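Side-chain contacts in beta-lactamase inhibitory protein BLIP-I (Streptomyces exfoliatus, PDB 3GMV), which probably binds and inhibits beta-lactamases: residues Tyr112-Pro116 / Ala117-Phe121; Met15-Asp18 / Glu19-Ile23. One frame throughout, in Å; residues are numbered along the deposited sequence.

The two contacts come in series along the chain, interaction 2 (Met15-Asp18 with Glu19-Ile23) first and interaction 1 (Tyr112-Pro116 with Ala117-Phe121) much later. Interaction 2 is the start of helix 17-24, which packs on strands 40-43 and 52-57; interaction 1 is the loop that joins the neighbouring antiparallel strands 105-111 and 122-128 of the same sheet. Their centres lie 19 Å apart and their nearest atoms about 6 Å, without touching. Phe13, just ahead of Met15, meets both Tyr112 and Trp115, and thus ties the chain entering the helix to the loop. Both are surface contacts, one finishing a helix end and the other a strand connection within one alpha/beta sandwich.

Interaction 1. Residues Tyr112-Pro116 / Ala117-Phe121; sequences YPNWP and AKTGF. With TAM (tris(hydroxyethyl)aminomethane), chain B.
With CG beside the backbone N (chi1 -75°), the Tyr112 side chain reaches across to Phe121, whose own CG stands anti to its N (chi1 178°). The two rings form an offset stack, centroids 4.5 Å apart and planes at 23°, and Phe121 CD1 sits over one tyrosine face, 3.4 Å from Tyr112 CZ. Lys118 lays its long aliphatic part over the opposite face: its CG makes an off-centre CH-pi contact, 4.2 Å from the Tyr112 centroid, while Lys118 O lies at the ring edge. The loop connects strands 105-111 and 122-128 and opens with a type I beta turn, Tyr112 to Trp115, in which Pro113 suits the second position because its ring already fixes phi. The peptide before Pro116 is cis. Asn114, a short amide able to reach backbone, sends ND2 to Thr119 O (3.1 Å), approaching from above the carbonyl plane, and more weakly to Thr119 OG1. One water accepts from Asn114 N and donates to Ala117 O and Thr119 O, bridging the three residues. Gly120 accepts its positive phi without strain, and its N bonds to Asp144. Pro113, with Thr58 and Trp64, lines the pocket of the bound tris(hydroxyethyl)aminomethane.

Interaction 2. Residues Met15-Asp18 / Glu19-Ile23; sequences MTFD and EVWEI
Met15 lays its extended thioether chain along the flank of the helix, from Val20 to Ile23, meeting two bumps: Val20 CG2 lies 3.8 Å from Met15 CB, and Ile23 CD1 rests against SD and CE at the far end, 3.7 Å from Met15 CE. An unbranched, flexible methionine suits a place beside these branched residues; its chain crosses those of Ile23 and Glu19 at about a right angle. Glu19 OE1 fills the near side, 3.7 Å from Met15 CB. Here the helix 17-24 begins with a capping box. Thr16, the N-cap, holds OG1 between its backbone N and carbonyl carbon (chi1 67°), where it accepts from Glu19 N at 3.0 Å; in return Thr16 N donates to Glu19 OE1, almost straight at 168°, meeting the oxygen on its anti side, somewhat out of the carboxylate plane. The negative charge of Glu19 probably also interacts favourably with the positive end of the helix dipole. Val20 CG2 nestles by Thr16 O, 3.3 Å away, while Val20 itself is buried against Ile40, Phe55 and Phe57. On another flank, Phe17 and Trp21 spread nearly parallel rings that barely overlap, with Phe17 CZ 4.2 Å from Trp21 CE3; both broad aromatics also rest on Ile40 and Thr32.

Interaction 1. Residues Tyr112-Pro116 / Ala117-Phe121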
loop_
_atom_site.group_PDB
_atom_site.type_symbol
_atom_site.label_atom_id
_atom_site.label_comp_id
_atom_site.label_asym_id
_atom_site.label_seq_id
_atom_site.Cartn_x
_atom_site.Cartn_y
_atom_site.Cartn_z
ATOM N N TYR A 112 -8.009 4.121 7.008
ATOM C CA TYR A 112 -8.800 5.072 7.785
ATOM C C TYR A 112 -8.656 4.703 9.268
ATOM O O TYR A 112 -9.414 3.886 9.791
ATOM C CB TYR A 112 -10.267 5.002 7.351
ATOM C CG TYR A 112 -10.559 5.655 6.015
ATOM C CD1 TYR A 112 -10.615 7.055 5.896
ATOM C CD2 TYR A 112 -10.809 4.883 4.873
ATOM C CE1 TYR A 112 -10.883 7.657 4.690
ATOM C CE2 TYR A 112 -11.086 5.488 3.640
ATOM C CZ TYR A 112 -11.120 6.879 3.565
ATOM O OH TYR A 112 -11.400 7.472 2.355
ATOM N N PRO A 113 -7.645 5.264 9.942
ATOM C CA PRO A 113 -7.360 4.845 11.309
ATOM C C PRO A 113 -8.492 5.164 12.269
ATOM O O PRO A 113 -8.570 4.573 13.333
ATOM C CB PRO A 113 -6.104 5.632 11.681
ATOM C CG PRO A 113 -5.542 6.121 10.389
ATOM C CD PRO A 113 -6.707 6.299 9.473
ATOM N N ASN A 114 -9.393 6.043 11.864
ATOM C CA ASN A 114 -10.491 6.430 12.737
ATOM C C ASN A 114 -11.819 5.852 12.270
ATOM O O ASN A 114 -12.888 6.295 12.699
ATOM C CB ASN A 114 -10.525 7.966 12.827
ATOM C CG ASN A 114 -9.228 8.511 13.399
ATOM O OD1 ASN A 114 -8.701 7.968 14.370
ATOM N ND2 ASN A 114 -8.676 9.556 12.770
ATOM N N TRP A 115 -11.746 4.864 11.377
ATOM C CA TRP A 115 -12.947 4.239 10.785
ATOM C C TRP A 115 -13.978 3.922 11.856
ATOM O O TRP A 115 -13.617 3.335 12.870
ATOM C CB TRP A 115 -12.581 2.923 10.050
ATOM C CG TRP A 115 -13.796 2.382 9.344
ATOM C CD1 TRP A 115 -14.693 1.449 9.830
ATOM C CD2 TRP A 115 -14.287 2.777 8.060
ATOM N NE1 TRP A 115 -15.703 1.251 8.919
ATOM C CE2 TRP A 115 -15.485 2.057 7.828
ATOM C CE3 TRP A 115 -13.833 3.669 7.077
ATOM C CZ2 TRP A 115 -16.229 2.198 6.656
ATOM C CZ3 TRP A 115 -14.577 3.807 5.918
ATOM C CH2 TRP A 115 -15.768 3.095 5.720
ATOM N N PRO A 116 -15.266 4.250 11.608
ATOM C CA PRO A 116 -15.895 4.731 10.379
ATOM C C PRO A 116 -15.741 6.218 10.027
ATOM O O PRO A 116 -16.177 6.634 8.963
ATOM C CB PRO A 116 -17.380 4.395 10.610
ATOM C CG PRO A 116 -17.525 4.490 12.073
ATOM C CD PRO A 116 -16.265 4.001 12.666
ATOM N N ALA A 117 -15.147 7.010 10.914
ATOM C CA ALA A 117 -14.751 8.377 10.591
ATOM C C ALA A 117 -13.658 8.345 9.520
ATOM O O ALA A 117 -12.831 7.419 9.466
ATOM C CB ALA A 117 -14.272 9.090 11.857
ATOM N N LYS A 118 -13.662 9.337 8.642
ATOM C CA LYS A 118 -12.796 9.288 7.476
ATOM C C LYS A 118 -11.632 10.275 7.593
ATOM O O LYS A 118 -10.878 10.500 6.642
ATOM C CB LYS A 118 -13.600 9.522 6.205
ATOM C CG LYS A 118 -14.362 8.276 5.718
ATOM C CD LYS A 118 -14.795 8.444 4.273
ATOM C CE LYS A 118 -15.047 7.096 3.596
ATOM N NZ LYS A 118 -16.429 6.590 3.843
ATOM N N THR A 119 -11.487 10.837 8.782
ATOM C CA THR A 119 -10.416 11.782 9.095
ATOM C C THR A 119 -9.068 11.076 9.207
ATOM O O THR A 119 -9.003 9.939 9.681
ATOM C CB THR A 119 -10.716 12.411 10.453
ATOM O OG1 THR A 119 -11.096 11.362 11.354
ATOM C CG2 THR A 119 -11.885 13.354 10.323
ATOM N N GLY A 120 -7.986 11.736 8.806
ATOM C CA GLY A 120 -6.664 11.123 8.946
ATOM C C GLY A 120 -6.429 9.992 7.948
ATOM O O GLY A 120 -5.646 9.078 8.200
ATOM N N PHE A 121 -7.066 10.086 6.789
ATOM C CA PHE A 121 -6.894 9.091 5.703
ATOM C C PHE A 121 -5.435 9.016 5.288
ATOM O O PHE A 121 -4.844 10.046 4.936
ATOM C CB PHE A 121 -7.719 9.508 4.506
ATOM C CG PHE A 121 -7.591 8.592 3.310
ATOM C CD1 PHE A 121 -7.790 7.227 3.435
ATOM C CD2 PHE A 121 -7.334 9.117 2.066
ATOM C CE1 PHE A 121 -7.709 6.372 2.321
ATOM C CE2 PHE A 121 -7.248 8.271 0.947
ATOM C CZ PHE A 121 -7.443 6.902 1.094
HETATM C C TAM B . -7.523 1.162 14.918
HETATM C C1 TAM B . -6.030 1.405 14.848
HETATM C C2 TAM B . -8.209 2.241 15.754
HETATM C C3 TAM B . -7.785 -0.206 15.514
HETATM C C4 TAM B . -5.728 2.656 14.040
HETATM C C5 TAM B . -7.558 3.609 15.567
HETATM C C6 TAM B . -9.239 -0.625 15.324
HETATM N N TAM B . -8.060 1.186 13.565
HETATM O O4 TAM B . -4.299 2.809 13.961
HETATM O O5 TAM B . -7.024 4.083 16.820
HETATM O O6 TAM B . -10.000 0.454 14.770
HETATM O O HOH W 1 -10.117 7.440 9.458
#

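Interaction 2. Residues Met15-Asp18 / Glu19-Ile23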
loop_
_atom_site.group_PDB
_atom_site.type_symbol
_atom_site.label_atom_id
_atom_site.label_comp_id
_atom_site.label_asym_id
_atom_site.label_seq_id
_atom_site.Cartn_x
_atom_site.Cartn_y
_atom_site.Cartn_z
ATOM N N MET A 15 -15.916 -3.102 4.673
ATOM C CA MET A 15 -16.333 -4.494 4.468
ATOM C C MET A 15 -16.065 -5.364 5.685
ATOM O O MET A 15 -15.110 -5.145 6.448
ATOM C CB MET A 15 -15.674 -5.149 3.254
ATOM C CG MET A 15 -16.150 -4.620 1.931
ATOM S SD MET A 15 -15.381 -5.529 0.604
ATOM C CE MET A 15 -16.409 -5.031 -0.819
ATOM N N THR A 16 -16.885 -6.387 5.851
ATOM C CA THR A 16 -16.651 -7.310 6.964
ATOM C C THR A 16 -15.461 -8.246 6.697
ATOM O O THR A 16 -15.011 -8.422 5.555
ATOM C CB THR A 16 -17.868 -8.204 7.248
ATOM O OG1 THR A 16 -18.075 -9.110 6.158
ATOM C CG2 THR A 16 -19.145 -7.370 7.475
ATOM N N PHE A 17 -14.964 -8.857 7.771
ATOM C CA PHE A 17 -13.966 -9.901 7.653
ATOM C C PHE A 17 -14.398 -10.969 6.638
ATOM O O PHE A 17 -13.609 -11.381 5.787
ATOM C CB PHE A 17 -13.745 -10.547 9.046
ATOM C CG PHE A 17 -12.696 -11.638 9.051
ATOM C CD1 PHE A 17 -13.022 -12.932 8.643
ATOM C CD2 PHE A 17 -11.403 -11.376 9.507
ATOM C CE1 PHE A 17 -12.081 -13.939 8.630
ATOM C CE2 PHE A 17 -10.442 -12.405 9.535
ATOM C CZ PHE A 17 -10.781 -13.678 9.111
ATOM N N ASP A 18 -15.633 -11.450 6.746
ATOM C CA ASP A 18 -16.076 -12.525 5.862
ATOM C C ASP A 18 -16.104 -12.052 4.410
ATOM O O ASP A 18 -15.738 -12.807 3.494
ATOM C CB ASP A 18 -17.455 -13.053 6.273
ATOM C CG ASP A 18 -17.385 -13.910 7.536
ATOM O OD1 ASP A 18 -16.271 -14.402 7.832
ATOM O OD2 ASP A 18 -18.435 -14.043 8.215
ATOM N N GLU A 19 -16.531 -10.799 4.197
ATOM C CA GLU A 19 -16.593 -10.268 2.836
ATOM C C GLU A 19 -15.196 -10.209 2.224
ATOM O O GLU A 19 -14.978 -10.562 1.060
ATOM C CB GLU A 19 -17.253 -8.873 2.812
ATOM C CG GLU A 19 -18.780 -9.038 2.820
ATOM C CD GLU A 19 -19.523 -7.744 3.095
ATOM O OE1 GLU A 19 -18.928 -6.783 3.615
ATOM O OE2 GLU A 19 -20.713 -7.687 2.745
ATOM N N VAL A 20 -14.248 -9.715 3.002
ATOM C CA VAL A 20 -12.891 -9.618 2.519
ATOM C C VAL A 20 -12.261 -10.991 2.277
ATOM O O VAL A 20 -11.594 -11.199 1.266
ATOM C CB VAL A 20 -12.027 -8.796 3.523
ATOM C CG1 VAL A 20 -10.573 -8.830 3.065
ATOM C CG2 VAL A 20 -12.546 -7.347 3.568
ATOM N N TRP A 21 -12.460 -11.922 3.219
ATOM C CA TRP A 21 -11.972 -13.302 3.075
ATOM C C TRP A 21 -12.510 -13.930 1.769
ATOM O O TRP A 21 -11.749 -14.577 1.028
ATOM C CB TRP A 21 -12.418 -14.114 4.300
ATOM C CG TRP A 21 -11.894 -15.539 4.386
ATOM C CD1 TRP A 21 -12.568 -16.664 4.071
ATOM C CD2 TRP A 21 -10.624 -15.948 4.893
ATOM N NE1 TRP A 21 -11.794 -17.771 4.329
ATOM C CE2 TRP A 21 -10.589 -17.352 4.835
ATOM C CE3 TRP A 21 -9.506 -15.256 5.387
ATOM C CZ2 TRP A 21 -9.476 -18.089 5.235
ATOM C CZ3 TRP A 21 -8.418 -15.966 5.785
ATOM C CH2 TRP A 21 -8.395 -17.389 5.698
ATOM N N GLU A 22 -13.792 -13.718 1.479
ATOM C CA GLU A 22 -14.411 -14.282 0.284
ATOM C C GLU A 22 -13.770 -13.678 -0.974
ATOM O O GLU A 22 -13.365 -14.402 -1.897
ATOM C CB GLU A 22 -15.936 -14.068 0.300
ATOM C CG GLU A 22 -16.612 -14.376 -1.067
ATOM C CD GLU A 22 -16.715 -15.856 -1.378
ATOM O OE1 GLU A 22 -16.614 -16.677 -0.452
ATOM O OE2 GLU A 22 -16.932 -16.220 -2.558
ATOM N N ILE A 23 -13.669 -12.363 -1.018
ATOM C CA ILE A 23 -13.118 -11.700 -2.205
ATOM C C ILE A 23 -11.646 -12.085 -2.402
ATOM O O ILE A 23 -11.200 -12.345 -3.518
ATOM C CB ILE A 23 -13.265 -10.168 -2.125
ATOM C CG1 ILE A 23 -14.753 -9.786 -2.281
ATOM C CG2 ILE A 23 -12.453 -9.531 -3.233
ATOM C CD1 ILE A 23 -15.031 -8.348 -1.814
#